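Local atomic coordinates of chitinase (Thermococcus kodakarensis KOD1, PDB entry 5DHE), a protein that probably hydrolyses chitin with its catalytic domains, the domain described here being a chitin-binding module of the enzyme. Residues 37-42 with 82-87. Numbering follows the deposited sequence.
Sequences VKLKDG and SEPVEA
V85 lays its two methyls against neighbours on strand 34-39: CG2 meets L39 CD2 at 3.5 Å, while V85 CG1 lies 3.9 Å from V37 CG1, the two valines crossing at about a right angle. V85 has CG1 anti to its backbone N (chi1 175°), an orientation that leaves CG2 beside that N and within reach of both L39 and V37. F77 and A79 of strand 72-80, in the facing sheet, help cover this side, which belongs to the interior of the beta-sandwich. Cutting V85 back to an alanine would probably open a gap beside L39 and V37 and weaken their packing against strand 85-92.

The backbones illustrate how an antiparallel pair absorbs an irregularity. K38 N donates to A87 O almost straight, and E86 N returns a 2.8 Å bond to K38 O; the register then slips by one, a beta bulge, bringing L39 opposite V85. K40 N, beyond the strand end, still binds P84 O, in a more bent bond.

At the bulge the side chain of E86 sets out toward segment 37-42, and its carboxylate comes to lie between two lysines. K40, bent at its last torsion (chi4 -57°), brings NZ to 3.1 Å from E86 OE2, on the anti side and 22° out of the carboxylate plane. K38 runs out extended, its CE 3.3 Å from E86 OE1, and its NZ forms a long salt bridge to that oxygen. A water donates to both OE1 and L39 O. One carboxylate thus serves two lysines at the exposed surface, and their joint positive charge is likely to stabilise its ionised form.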
loop_
_atom_site.group_PDB
_atom_site.type_symbol
_atom_site.label_atom_id
_atom_site.label_comp_id
_atom_site.label_asym_id
_atom_site.label_seq_id
_atom_site.Cartn_x
_atom_site.Cartn_y
_atom_site.Cartn_z
ATOM N N VAL A 37 -0.370 -2.240 -5.449
ATOM C CA VAL A 37 -1.690 -1.633 -5.556
ATOM C C VAL A 37 -2.284 -1.767 -6.950
ATOM O O VAL A 37 -1.629 -1.471 -7.943
ATOM C CB VAL A 37 -1.600 -0.142 -5.178
ATOM C CG1 VAL A 37 -2.950 0.551 -5.358
ATOM C CG2 VAL A 37 -1.104 -0.022 -3.746
ATOM N N LYS A 38 -3.528 -2.236 -7.000
ATOM C CA LYS A 38 -4.248 -2.403 -8.262
ATOM C C LYS A 38 -5.143 -1.176 -8.442
ATOM O O LYS A 38 -6.059 -0.951 -7.656
ATOM C CB LYS A 38 -5.112 -3.665 -8.209
ATOM C CG LYS A 38 -5.795 -3.983 -9.519
ATOM C CD LYS A 38 -6.662 -5.213 -9.393
ATOM C CE LYS A 38 -7.256 -5.581 -10.741
ATOM N NZ LYS A 38 -8.279 -6.649 -10.600
ATOM N N LEU A 39 -4.857 -0.377 -9.470
ATOM C CA LEU A 39 -5.634 0.825 -9.760
ATOM C C LEU A 39 -6.524 0.684 -10.986
ATOM O O LEU A 39 -6.167 0.009 -11.953
ATOM C CB LEU A 39 -4.709 2.009 -10.028
ATOM C CG LEU A 39 -4.008 2.758 -8.916
ATOM C CD1 LEU A 39 -3.232 3.917 -9.550
ATOM C CD2 LEU A 39 -5.031 3.294 -7.927
ATOM N N LYS A 40 -7.666 1.358 -10.955
ATOM C CA LYS A 40 -8.565 1.348 -12.102
ATOM C C LYS A 40 -7.851 2.062 -13.246
ATOM O O LYS A 40 -7.067 2.989 -13.016
ATOM C CB LYS A 40 -9.854 2.103 -11.777
ATOM C CG LYS A 40 -10.739 1.427 -10.771
ATOM C CD LYS A 40 -12.077 2.144 -10.666
ATOM C CE LYS A 40 -13.012 1.423 -9.710
ATOM N NZ LYS A 40 -13.233 0.003 -10.121
ATOM N N ASP A 41 -8.115 1.632 -14.476
ATOM C CA ASP A 41 -7.497 2.275 -15.632
ATOM C C ASP A 41 -7.856 3.767 -15.648
ATOM O O ASP A 41 -8.972 4.156 -15.296
ATOM C CB ASP A 41 -8.002 1.660 -16.947
ATOM C CG ASP A 41 -7.390 0.306 -17.244
ATOM O OD1 ASP A 41 -6.322 -0.014 -16.683
ATOM O OD2 ASP A 41 -7.985 -0.429 -18.064
ATOM N N GLY A 42 -6.903 4.603 -16.049
ATOM C CA GLY A 42 -7.174 6.025 -16.123
ATOM C C GLY A 42 -6.813 6.811 -14.883
ATOM O O GLY A 42 -6.843 8.049 -14.906
ATOM N N SER A 82 -12.394 8.741 -8.136
ATOM C CA SER A 82 -13.185 8.269 -6.998
ATOM C C SER A 82 -12.940 6.793 -6.712
ATOM O O SER A 82 -13.250 5.954 -7.546
ATOM C CB SER A 82 -14.675 8.479 -7.307
ATOM O OG SER A 82 -15.499 7.993 -6.258
ATOM N N GLU A 83 -12.378 6.492 -5.543
ATOM C CA GLU A 83 -12.092 5.113 -5.145
ATOM C C GLU A 83 -11.463 4.281 -6.266
ATOM O O GLU A 83 -11.966 3.209 -6.631
ATOM C CB GLU A 83 -13.382 4.454 -4.642
ATOM C CG GLU A 83 -13.902 5.114 -3.374
ATOM C CD GLU A 83 -15.127 4.423 -2.815
ATOM O OE1 GLU A 83 -15.076 3.191 -2.645
ATOM O OE2 GLU A 83 -16.131 5.110 -2.539
ATOM N N PRO A 84 -10.320 4.736 -6.799
ATOM C CA PRO A 84 -9.642 4.019 -7.884
ATOM C C PRO A 84 -8.899 2.761 -7.467
ATOM O O PRO A 84 -8.607 1.904 -8.297
ATOM C CB PRO A 84 -8.705 5.079 -8.462
ATOM C CG PRO A 84 -8.319 5.848 -7.250
ATOM C CD PRO A 84 -9.638 6.014 -6.513
ATOM N N VAL A 85 -8.588 2.632 -6.185
ATOM C CA VAL A 85 -7.883 1.436 -5.751
ATOM C C VAL A 85 -8.860 0.271 -5.624
ATOM O O VAL A 85 -9.849 0.335 -4.894
ATOM C CB VAL A 85 -7.156 1.663 -4.411
ATOM C CG1 VAL A 85 -6.522 0.346 -3.921
ATOM C CG2 VAL A 85 -6.064 2.712 -4.600
ATOM N N GLU A 86 -8.564 -0.803 -6.340
ATOM C CA GLU A 86 -9.409 -1.992 -6.319
ATOM C C GLU A 86 -8.869 -3.017 -5.329
ATOM O O GLU A 86 -9.628 -3.843 -4.811
ATOM C CB GLU A 86 -9.471 -2.600 -7.720
ATOM C CG GLU A 86 -10.144 -1.688 -8.743
ATOM C CD GLU A 86 -10.141 -2.278 -10.138
ATOM O OE1 GLU A 86 -9.087 -2.782 -10.570
ATOM O OE2 GLU A 86 -11.193 -2.229 -10.808
ATOM N N ALA A 87 -7.567 -2.965 -5.061
ATOM C CA ALA A 87 -6.970 -3.911 -4.130
ATOM C C ALA A 87 -5.555 -3.533 -3.761
ATOM O O ALA A 87 -4.876 -2.851 -4.524
ATOM C CB ALA A 87 -6.965 -5.315 -4.741
HETATM O O HOH W 1 -7.873 -2.001 -12.846
#